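Local coordinates for protein homoprotocatechuate 2,3-dioxygenase (Brevibacterium fuscum, PDB 4Z6M) that catalyses extradiol ring cleavage of homoprotocatechuate by molecular oxygen, using a bound iron(II) ion, at residues A[77-82]-A[173-178]; A[92-97]-A[126-131]; A[119-124]-A[167-172]. The protein carries 1 engineered substitution. One frame throughout, in Å; residues are numbered along the deposited sequence.

Interaction 1. Residues A[77-82]-A[173-178]; sequences MAFRVR and LGFRVT
Phe79 and Phe175 are the whole of this contact, one aromatic side chain from each half of a fold built from two units of the glyoxalase/bleomycin resistance/dioxygenase superfamily. Phe79 stands on strand 73-81 of the eight-stranded sheet. Phe175 comes just before strand 176-182, which belongs to the nine-stranded sheet. The backbones stay well apart, with the CA of Phe79 and the CA of Phe175 separated by 11.7 Å, and the two rings alone bridge the distance. Both side chains set out toward the opposite segment. They meet as an offset edge-to-face pair: the edge of Phe175 is presented to the face of Phe79, the planes stand at 77°, and the centroids of the Phe79 and Phe175 rings are 5.6 Å apart. Each ring swings back beside its own backbone N, with CG anti to the carbonyl carbon (chi1 -60° in Phe79, -69° in Phe175).

What brings Phe175 into place is the turn ahead of it. Gly174 leaves the helix with positive phi in a Schellman motif, and Phe175 N returns to Leu170 O, probably as a hydrogen bond. The chain then runs on into strand 176-182. Phe79 has further aromatic company: Tyr126 and Phe156 both form edge-to-face pairs with it, and Phe156 is next in sequence to the iron ligand His155. The side chain of Phe79 lies about 13 Å from the iron(II) ion, so the contact belongs to the buried join between the halves and not to the metal's first shell. The ring of Phe175 enters with its far end leading: its CZ sits 3.8 Å from Phe79 CE1 and 4.1 Å from Phe79 CD1.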
loop_
_atom_site.group_PDB
_atom_site.type_symbol
_atom_site.label_atom_id
_atom_site.label_comp_id
_atom_site.label_asym_id
_atom_site.label_seq_id
_atom_site.Cartn_x
_atom_site.Cartn_y
_atom_site.Cartn_z
ATOM N N MET A 77 -26.056 18.634 10.824
ATOM C CA MET A 77 -24.978 17.716 11.171
ATOM C C MET A 77 -25.449 16.869 12.325
ATOM O O MET A 77 -25.859 17.391 13.357
ATOM C CB MET A 77 -23.674 18.484 11.470
ATOM C CG MET A 77 -23.797 19.673 12.358
ATOM S SD MET A 77 -22.391 20.823 12.293
ATOM C CE MET A 77 -21.096 19.791 12.200
ATOM N N ALA A 78 -25.482 15.547 12.106
ATOM C CA ALA A 78 -26.176 14.630 12.993
ATOM C C ALA A 78 -25.200 13.759 13.739
ATOM O O ALA A 78 -24.259 13.194 13.143
ATOM C CB ALA A 78 -27.151 13.750 12.214
ATOM N N PHE A 79 -25.469 13.610 15.037
ATOM C CA PHE A 79 -24.737 12.721 15.922
ATOM C C PHE A 79 -25.688 11.661 16.445
ATOM O O PHE A 79 -26.819 11.967 16.819
ATOM C CB PHE A 79 -24.187 13.506 17.107
ATOM C CG PHE A 79 -23.249 14.605 16.711
ATOM C CD1 PHE A 79 -21.903 14.369 16.562
ATOM C CD2 PHE A 79 -23.717 15.888 16.463
ATOM C CE1 PHE A 79 -21.026 15.376 16.188
ATOM C CE2 PHE A 79 -22.845 16.919 16.087
ATOM C CZ PHE A 79 -21.496 16.653 15.936
ATOM N N ARG A 80 -25.238 10.406 16.427
ATOM C CA ARG A 80 -26.006 9.339 17.049
ATOM C C ARG A 80 -25.736 9.294 18.544
ATOM O O ARG A 80 -24.593 9.465 18.979
ATOM C CB ARG A 80 -25.727 8.000 16.392
ATOM C CG ARG A 80 -26.809 6.977 16.668
ATOM C CD ARG A 80 -26.625 5.660 15.947
ATOM N NE ARG A 80 -27.806 4.851 16.122
ATOM C CZ ARG A 80 -27.859 3.528 16.105
ATOM N NH1 ARG A 80 -26.787 2.787 15.877
ATOM N NH2 ARG A 80 -29.014 2.939 16.331
ATOM N N VAL A 81 -26.798 9.101 19.311
ATOM C CA VAL A 81 -26.728 8.966 20.757
ATOM C C VAL A 81 -26.973 7.521 21.193
ATOM O O VAL A 81 -27.437 6.688 20.403
ATOM C CB VAL A 81 -27.687 9.934 21.470
ATOM C CG1 VAL A 81 -27.321 11.346 21.145
ATOM C CG2 VAL A 81 -29.148 9.664 21.130
ATOM N N ARG A 82 -26.633 7.215 22.436
ATOM C CA ARG A 82 -26.520 5.807 22.853
ATOM C C ARG A 82 -27.866 5.108 22.991
ATOM O O ARG A 82 -27.964 3.925 22.694
ATOM C CB ARG A 82 -25.755 5.687 24.161
ATOM C CG ARG A 82 -25.508 4.235 24.574
ATOM C CD ARG A 82 -24.551 4.106 25.739
ATOM N NE ARG A 82 -23.204 4.481 25.331
ATOM C CZ ARG A 82 -22.375 3.691 24.643
ATOM N NH1 ARG A 82 -22.712 2.444 24.332
ATOM N NH2 ARG A 82 -21.169 4.138 24.312
ATOM N N LEU A 173 -20.731 19.371 26.687
ATOM C CA LEU A 173 -21.561 18.409 25.962
ATOM C C LEU A 173 -20.976 16.998 25.915
ATOM O O LEU A 173 -21.656 16.052 25.498
ATOM C CB LEU A 173 -21.798 18.955 24.559
ATOM C CG LEU A 173 -22.754 18.278 23.595
ATOM C CD1 LEU A 173 -24.151 18.189 24.200
ATOM C CD2 LEU A 173 -22.733 19.049 22.292
ATOM N N GLY A 174 -19.716 16.867 26.334
ATOM C CA GLY A 174 -19.051 15.583 26.516
ATOM C C GLY A 174 -17.928 15.311 25.528
ATOM O O GLY A 174 -17.245 14.286 25.631
ATOM N N PHE A 175 -17.700 16.205 24.570
ATOM C CA PHE A 175 -16.560 16.017 23.646
ATOM C C PHE A 175 -15.260 16.273 24.403
ATOM O O PHE A 175 -15.214 17.142 25.272
ATOM C CB PHE A 175 -16.647 16.955 22.449
ATOM C CG PHE A 175 -17.774 16.630 21.495
ATOM C CD1 PHE A 175 -19.056 17.062 21.739
ATOM C CD2 PHE A 175 -17.526 15.951 20.303
ATOM C CE1 PHE A 175 -20.086 16.764 20.851
ATOM C CE2 PHE A 175 -18.551 15.685 19.411
ATOM C CZ PHE A 175 -19.832 16.092 19.689
ATOM N N ARG A 176 -14.226 15.502 24.089
ATOM C CA ARG A 176 -12.929 15.632 24.743
ATOM C C ARG A 176 -11.917 16.161 23.730
ATOM O O ARG A 176 -11.763 15.604 22.634
ATOM C CB ARG A 176 -12.485 14.255 25.270
ATOM C CG ARG A 176 -13.521 13.544 26.169
ATOM C CD ARG A 176 -14.141 12.285 25.520
ATOM N NE ARG A 176 -14.900 11.438 26.461
ATOM C CZ ARG A 176 -15.586 10.330 26.135
ATOM N NH1 ARG A 176 -15.653 9.890 24.874
ATOM N NH2 ARG A 176 -16.226 9.647 27.086
ATOM N N VAL A 177 -11.228 17.240 24.101
ATOM C CA VAL A 177 -10.242 17.832 23.207
ATOM C C VAL A 177 -9.036 16.926 23.112
ATOM O O VAL A 177 -8.561 16.390 24.111
ATOM C CB VAL A 177 -9.846 19.249 23.659
ATOM C CG1 VAL A 177 -8.697 19.803 22.830
ATOM C CG2 VAL A 177 -11.072 20.149 23.552
ATOM N N THR A 178 -8.570 16.754 21.892
ATOM C CA THR A 178 -7.389 15.952 21.606
ATOM C C THR A 178 -6.236 16.823 21.230
ATOM O O THR A 178 -5.171 16.672 21.794
ATOM C CB THR A 178 -7.715 14.937 20.499
ATOM O OG1 THR A 178 -8.280 15.629 19.380
ATOM C CG2 THR A 178 -8.684 13.936 21.021
#

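Interaction 2. Residues A[92-97]-A[126-131]; sequences AYYQEL and YEFFFE
Helix segment 92-97 and strand segment 126-131 come nearest in backbone at Tyr94 and Tyr126, whose CA atoms are 10.5 Å apart, so side chains have to span the interval. Tyr94 does so from the helix: its CG is anti to the carbonyl carbon and beside the backbone N (chi1 -79°), which turns the ring toward the strand. Phe128 reaches back from the strand, and the two side chains cross at about a right angle. Their rings, with planes 33° apart, are neither stacked nor edge to face; they meet obliquely and tightly, Tyr94 CE2 coming to 3.4 Å from Phe128 CE2.

Farther out, the phenol oxygen touches two rings of the strand: Tyr94 OH lies 3.6 Å from Phe128 CZ and 3.7 Å from Tyr126 CD2. Tyr126 offers that carbon because its ring is turned so that the plane nearly contains its own CA (chi2 11°), placing CD1 close to the backbone and CD2 on the far side. Tyr126 and Phe128 are alternate residues and so share the face of the strand on which helix 84-96 packs, the helix-on-sheet layer of this half of the glyoxalase-like fold. Glu127, between them, points away from the helix, where its carboxylate is held by Arg117 and by the hydroxyl of Tyr20. Strand 125-129 itself is fixed on both flanks, by backbone bonds to strand 115-119 and to strand 73-81.

The polar ends of both tyrosines find partners in the other half of the chain. Tyr126 OH is hydrogen-bonded to Gln158 OE1, and Tyr94 OH to Tyr169 OH, while Val118 and Leu173 also touch the Tyr94 side chain.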
loop_
_atom_site.group_PDB
_atom_site.type_symbol
_atom_site.label_atom_id
_atom_site.label_comp_id
_atom_site.label_asym_id
_atom_site.label_seq_id
_atom_site.Cartn_x
_atom_site.Cartn_y
_atom_site.Cartn_z
ATOM N N ALA A 92 -33.829 18.357 26.653
ATOM C CA ALA A 92 -33.769 19.067 27.938
ATOM C C ALA A 92 -32.511 19.925 28.057
ATOM O O ALA A 92 -32.550 21.035 28.577
ATOM C CB ALA A 92 -33.830 18.081 29.107
ATOM N N TYR A 93 -31.402 19.402 27.562
ATOM C CA TYR A 93 -30.118 20.095 27.639
ATOM C C TYR A 93 -30.149 21.385 26.816
ATOM O O TYR A 93 -29.814 22.468 27.315
ATOM C CB TYR A 93 -29.026 19.159 27.149
ATOM C CG TYR A 93 -27.607 19.611 27.391
ATOM C CD1 TYR A 93 -26.948 19.258 28.560
ATOM C CD2 TYR A 93 -26.886 20.292 26.412
ATOM C CE1 TYR A 93 -25.628 19.601 28.782
ATOM C CE2 TYR A 93 -25.569 20.671 26.641
ATOM C CZ TYR A 93 -24.941 20.306 27.815
ATOM O OH TYR A 93 -23.627 20.645 28.044
ATOM N N TYR A 94 -30.596 21.287 25.571
ATOM C CA TYR A 94 -30.634 22.450 24.706
ATOM C C TYR A 94 -31.735 23.448 25.085
ATOM O O TYR A 94 -31.560 24.646 24.901
ATOM C CB TYR A 94 -30.708 22.045 23.233
ATOM C CG TYR A 94 -29.333 21.636 22.707
ATOM C CD1 TYR A 94 -28.416 22.603 22.312
ATOM C CD2 TYR A 94 -28.924 20.300 22.693
ATOM C CE1 TYR A 94 -27.155 22.252 21.867
ATOM C CE2 TYR A 94 -27.669 19.945 22.252
ATOM C CZ TYR A 94 -26.797 20.913 21.832
ATOM O OH TYR A 94 -25.560 20.520 21.389
ATOM N N GLN A 95 -32.837 22.958 25.653
ATOM C CA GLN A 95 -33.852 23.862 26.188
ATOM C C GLN A 95 -33.293 24.654 27.366
ATOM O O GLN A 95 -33.533 25.857 27.473
ATOM C CB GLN A 95 -35.135 23.107 26.530
ATOM C CG GLN A 95 -35.885 22.759 25.253
ATOM C CD GLN A 95 -37.117 21.895 25.472
ATOM O OE1 GLN A 95 -37.269 21.228 26.507
ATOM N NE2 GLN A 95 -37.999 21.885 24.478
ATOM N N GLU A 96 -32.497 24.003 28.213
ATOM C CA GLU A 96 -31.855 24.725 29.306
ATOM C C GLU A 96 -30.855 25.773 28.820
ATOM O O GLU A 96 -30.742 26.845 29.423
ATOM C CB GLU A 96 -31.210 23.784 30.311
ATOM C CG GLU A 96 -30.724 24.543 31.541
ATOM C CD GLU A 96 -30.152 23.673 32.630
ATOM O OE1 GLU A 96 -30.439 22.451 32.651
ATOM O OE2 GLU A 96 -29.408 24.245 33.476
ATOM N N LEU A 97 -30.149 25.482 27.724
ATOM C CA LEU A 97 -29.290 26.479 27.066
ATOM C C LEU A 97 -30.026 27.612 26.348
ATOM O O LEU A 97 -29.392 28.545 25.858
ATOM C CB LEU A 97 -28.369 25.798 26.049
ATOM C CG LEU A 97 -27.292 24.866 26.611
ATOM C CD1 LEU A 97 -26.612 24.089 25.491
ATOM C CD2 LEU A 97 -26.284 25.654 27.440
ATOM N N TYR A 126 -27.554 21.146 14.673
ATOM C CA TYR A 126 -27.209 19.807 15.148
ATOM C C TYR A 126 -28.449 18.924 15.174
ATOM O O TYR A 126 -29.531 19.391 15.536
ATOM C CB TYR A 126 -26.616 19.870 16.552
ATOM C CG TYR A 126 -25.131 20.163 16.690
ATOM C CD1 TYR A 126 -24.336 20.597 15.629
ATOM C CD2 TYR A 126 -24.514 19.927 17.902
ATOM C CE1 TYR A 126 -22.958 20.784 15.799
ATOM C CE2 TYR A 126 -23.149 20.121 18.079
ATOM C CZ TYR A 126 -22.375 20.557 17.027
ATOM O OH TYR A 126 -21.020 20.705 17.198
ATOM N N GLU A 127 -28.284 17.637 14.825
ATOM C CA GLU A 127 -29.315 16.635 15.083
ATOM C C GLU A 127 -28.780 15.569 16.043
ATOM O O GLU A 127 -27.625 15.172 15.942
ATOM C CB GLU A 127 -29.790 15.948 13.796
ATOM C CG GLU A 127 -30.907 14.929 14.048
ATOM C CD GLU A 127 -31.424 14.269 12.782
ATOM O OE1 GLU A 127 -32.275 14.890 12.072
ATOM O OE2 GLU A 127 -30.969 13.138 12.493
ATOM N N PHE A 128 -29.641 15.110 16.939
ATOM C CA PHE A 128 -29.393 13.961 17.791
ATOM C C PHE A 128 -30.496 12.948 17.561
ATOM O O PHE A 128 -31.691 13.284 17.570
ATOM C CB PHE A 128 -29.375 14.387 19.247
ATOM C CG PHE A 128 -28.329 15.415 19.539
ATOM C CD1 PHE A 128 -27.029 15.025 19.812
ATOM C CD2 PHE A 128 -28.616 16.770 19.428
ATOM C CE1 PHE A 128 -26.038 15.964 20.022
ATOM C CE2 PHE A 128 -27.631 17.717 19.644
ATOM C CZ PHE A 128 -26.343 17.312 19.947
ATOM N N PHE A 129 -30.090 11.703 17.356
ATOM C CA PHE A 129 -31.050 10.611 17.119
ATOM C C PHE A 129 -30.435 9.317 17.644
ATOM O O PHE A 129 -29.199 9.206 17.708
ATOM C CB PHE A 129 -31.382 10.474 15.629
ATOM C CG PHE A 129 -30.257 9.875 14.824
ATOM C CD1 PHE A 129 -29.260 10.681 14.316
ATOM C CD2 PHE A 129 -30.152 8.490 14.666
ATOM C CE1 PHE A 129 -28.182 10.126 13.642
ATOM C CE2 PHE A 129 -29.079 7.936 13.980
ATOM C CZ PHE A 129 -28.102 8.751 13.468
ATOM N N PHE A 130 -31.295 8.360 17.999
ATOM C CA PHE A 130 -30.888 6.966 18.203
ATOM C C PHE A 130 -31.427 6.053 17.087
ATOM O O PHE A 130 -30.653 5.333 16.434
ATOM C CB PHE A 130 -31.338 6.431 19.562
ATOM C CG PHE A 130 -31.118 4.963 19.696
ATOM C CD1 PHE A 130 -29.860 4.473 19.976
ATOM C CD2 PHE A 130 -32.148 4.071 19.427
ATOM C CE1 PHE A 130 -29.643 3.114 20.038
ATOM C CE2 PHE A 130 -31.946 2.716 19.506
ATOM C CZ PHE A 130 -30.691 2.236 19.801
ATOM N N GLU A 131 -32.741 6.089 16.850
ATOM C CA GLU A 131 -33.380 5.162 15.913
ATOM C C GLU A 131 -32.939 5.419 14.476
ATOM O O GLU A 131 -32.985 6.536 13.988
ATOM C CB GLU A 131 -34.916 5.284 15.972
ATOM C CG GLU A 131 -35.550 5.028 17.338
ATOM C CD GLU A 131 -37.049 5.316 17.422
ATOM O OE1 GLU A 131 -37.655 6.074 16.588
ATOM O OE2 GLU A 131 -37.625 4.755 18.386
#

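Interaction 3. Residues A[119-124]-A[167-172]; sequences EDPLGF and RKYLED
Asp120 takes a hydrogen bond from Tyr169 in an uncommon way: the phenol donates to OD2 from the anti side, 31° out of the carboxylate plane, yet Tyr169 OH and Asp120 OD2 are just 2.6 Å apart. Ring and carboxylate planes stand nearly perpendicular, at 81°. The tyrosine pays for its position with a strained first torsion, chi1 146°, some 34° short of the fully anti position. Its hydroxyl, engaged by Tyr94 as well, is thus a buried polar group with two partners.

The other oxygen of Asp120 looks after its own loop. OD1 accepts from Leu122 N at 2.9 Å and from Phe124 N at 2.9 Å, the two amides reaching it from opposite faces of the carboxylate plane, which should do much to fix the rotation of the group. Beside the hydrogen bond, Pro121 lies over one face of the Tyr169 ring in a CH-pi contact, with CG 4.1 Å from the ring centroid. Pro121 CD approaches Tyr169 CZ to 3.6 Å, toward the hydroxyl end, and Leu122 CD1 touches Tyr169 CD2 obliquely. The bond from Leu122 N makes an Asx turn, set within the type I turn from Asp120 to Gly123, and together they form the loop of the beta hairpin between strands 115-119 and 125-129, docked here on helix 163-172.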
loop_
_atom_site.group_PDB
_atom_site.type_symbol
_atom_site.label_atom_id
_atom_site.label_comp_id
_atom_site.label_asym_id
_atom_site.label_seq_id
_atom_site.Cartn_x
_atom_site.Cartn_y
_atom_site.Cartn_z
ATOM N N GLU A 119 -30.902 24.585 16.908
ATOM C CA GLU A 119 -29.987 25.666 16.560
ATOM C C GLU A 119 -29.077 25.901 17.751
ATOM O O GLU A 119 -29.499 26.465 18.766
ATOM C CB GLU A 119 -30.759 26.949 16.225
ATOM C CG GLU A 119 -31.562 26.841 14.955
ATOM C CD GLU A 119 -32.510 28.016 14.710
ATOM O OE1 GLU A 119 -32.365 29.076 15.374
ATOM O OE2 GLU A 119 -33.411 27.859 13.842
ATOM N N ASP A 120 -27.842 25.416 17.654
ATOM C CA ASP A 120 -27.007 25.319 18.849
ATOM C C ASP A 120 -26.414 26.694 19.178
ATOM O O ASP A 120 -26.620 27.666 18.419
ATOM C CB ASP A 120 -25.982 24.185 18.728
ATOM C CG ASP A 120 -24.641 24.601 18.148
ATOM O OD1 ASP A 120 -24.473 25.654 17.487
ATOM O OD2 ASP A 120 -23.711 23.784 18.357
ATOM N N PRO A 121 -25.728 26.812 20.325
ATOM C CA PRO A 121 -25.226 28.139 20.742
ATOM C C PRO A 121 -24.237 28.821 19.783
ATOM O O PRO A 121 -24.008 30.043 19.882
ATOM C CB PRO A 121 -24.546 27.842 22.072
ATOM C CG PRO A 121 -25.222 26.629 22.589
ATOM C CD PRO A 121 -25.538 25.809 21.385
ATOM N N LEU A 122 -23.634 28.046 18.891
ATOM C CA LEU A 122 -22.750 28.579 17.859
ATOM C C LEU A 122 -23.439 28.790 16.528
ATOM O O LEU A 122 -22.793 29.134 15.534
ATOM C CB LEU A 122 -21.525 27.666 17.664
ATOM C CG LEU A 122 -20.718 27.339 18.926
ATOM C CD1 LEU A 122 -19.552 26.409 18.588
ATOM C CD2 LEU A 122 -20.239 28.609 19.624
ATOM N N GLY A 123 -24.746 28.544 16.485
ATOM C CA GLY A 123 -25.529 28.769 15.268
ATOM C C GLY A 123 -25.630 27.581 14.331
ATOM O O GLY A 123 -26.096 27.732 13.200
ATOM N N PHE A 124 -25.188 26.404 14.783
ATOM C CA PHE A 124 -25.135 25.238 13.914
ATOM C C PHE A 124 -26.364 24.364 14.102
ATOM O O PHE A 124 -26.853 24.194 15.214
ATOM C CB PHE A 124 -23.869 24.414 14.159
ATOM C CG PHE A 124 -22.645 25.045 13.613
ATOM C CD1 PHE A 124 -21.946 25.961 14.373
ATOM C CD2 PHE A 124 -22.190 24.750 12.341
ATOM C CE1 PHE A 124 -20.813 26.568 13.870
ATOM C CE2 PHE A 124 -21.066 25.361 11.831
ATOM C CZ PHE A 124 -20.366 26.261 12.610
ATOM N N ARG A 167 -15.246 25.634 22.295
ATOM C CA ARG A 167 -14.598 24.498 22.950
ATOM C C ARG A 167 -15.217 24.172 24.307
ATOM O O ARG A 167 -15.504 23.021 24.591
ATOM C CB ARG A 167 -13.095 24.746 23.091
ATOM C CG ARG A 167 -12.361 23.726 23.944
ATOM C CD ARG A 167 -11.000 24.295 24.245
ATOM N NE ARG A 167 -10.154 23.386 24.999
ATOM C CZ ARG A 167 -8.843 23.268 24.773
ATOM N NH1 ARG A 167 -8.250 23.972 23.798
ATOM N NH2 ARG A 167 -8.138 22.426 25.480
ATOM N N LYS A 168 -15.419 25.185 25.140
ATOM C CA LYS A 168 -16.020 24.976 26.455
ATOM C C LYS A 168 -17.413 24.347 26.341
ATOM O O LYS A 168 -17.738 23.394 27.064
ATOM C CB LYS A 168 -16.070 26.293 27.215
ATOM C CG LYS A 168 -16.405 26.118 28.678
ATOM C CD LYS A 168 -17.877 26.253 28.959
ATOM C CE LYS A 168 -18.101 26.644 30.410
ATOM N NZ LYS A 168 -19.498 26.330 30.765
ATOM N N TYR A 169 -18.211 24.855 25.412
ATOM C CA TYR A 169 -19.555 24.336 25.179
ATOM C C TYR A 169 -19.520 22.862 24.749
ATOM O O TYR A 169 -20.251 22.040 25.279
ATOM C CB TYR A 169 -20.298 25.234 24.186
ATOM C CG TYR A 169 -21.265 24.525 23.254
ATOM C CD1 TYR A 169 -22.461 23.997 23.720
ATOM C CD2 TYR A 169 -20.966 24.383 21.920
ATOM C CE1 TYR A 169 -23.341 23.345 22.873
ATOM C CE2 TYR A 169 -21.838 23.728 21.056
ATOM C CZ TYR A 169 -23.016 23.225 21.542
ATOM O OH TYR A 169 -23.881 22.589 20.697
ATOM N N LEU A 170 -18.622 22.529 23.823
ATOM C CA LEU A 170 -18.507 21.142 23.360
ATOM C C LEU A 170 -17.957 20.236 24.442
ATOM O O LEU A 170 -18.364 19.082 24.527
ATOM C CB LEU A 170 -17.692 21.046 22.068
ATOM C CG LEU A 170 -18.381 21.617 20.820
ATOM C CD1 LEU A 170 -17.430 21.628 19.644
ATOM C CD2 LEU A 170 -19.656 20.878 20.446
ATOM N N GLU A 171 -17.070 20.745 25.302
ATOM C CA GLU A 171 -16.611 19.936 26.425
ATOM C C GLU A 171 -17.723 19.622 27.413
ATOM O O GLU A 171 -17.840 18.488 27.893
ATOM C CB GLU A 171 -15.439 20.625 27.134
ATOM C CG GLU A 171 -14.153 20.608 26.330
ATOM C CD GLU A 171 -13.051 21.396 27.008
ATOM O OE1 GLU A 171 -13.336 22.458 27.613
ATOM O OE2 GLU A 171 -11.914 20.936 26.957
ATOM N N ASP A 172 -18.554 20.617 27.699
ATOM C CA ASP A 172 -19.688 20.400 28.601
ATOM C C ASP A 172 -20.624 19.355 28.007
ATOM O O ASP A 172 -21.220 18.551 28.711
ATOM C CB ASP A 172 -20.449 21.717 28.822
ATOM C CG ASP A 172 -19.718 22.682 29.763
ATOM O OD1 ASP A 172 -18.809 22.271 30.497
ATOM O OD2 ASP A 172 -20.088 23.872 29.770
#

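How the interactions relate
The three contacts form one cluster on the same side of the chain's centre, their centres 11 to 12 Å apart. Interactions 1 and 2 share the eight-stranded sheet, where strands 73-81 and 125-129 are neighbours joined through the backbone of Glu127. Interactions 1 and 3 share the passage from helix 163-172 into strand 176-182. Tyr94 OH and Tyr169 OH, 2.8 Å apart, tie interaction 2 to interaction 3. Along the chain, interactions 2 and 3 both nest inside the loop closed by interaction 1, and their own segments alternate. Interaction 2 stays within the first family unit, whereas interactions 1 and 3 join it to the second, which carries the iron ligands.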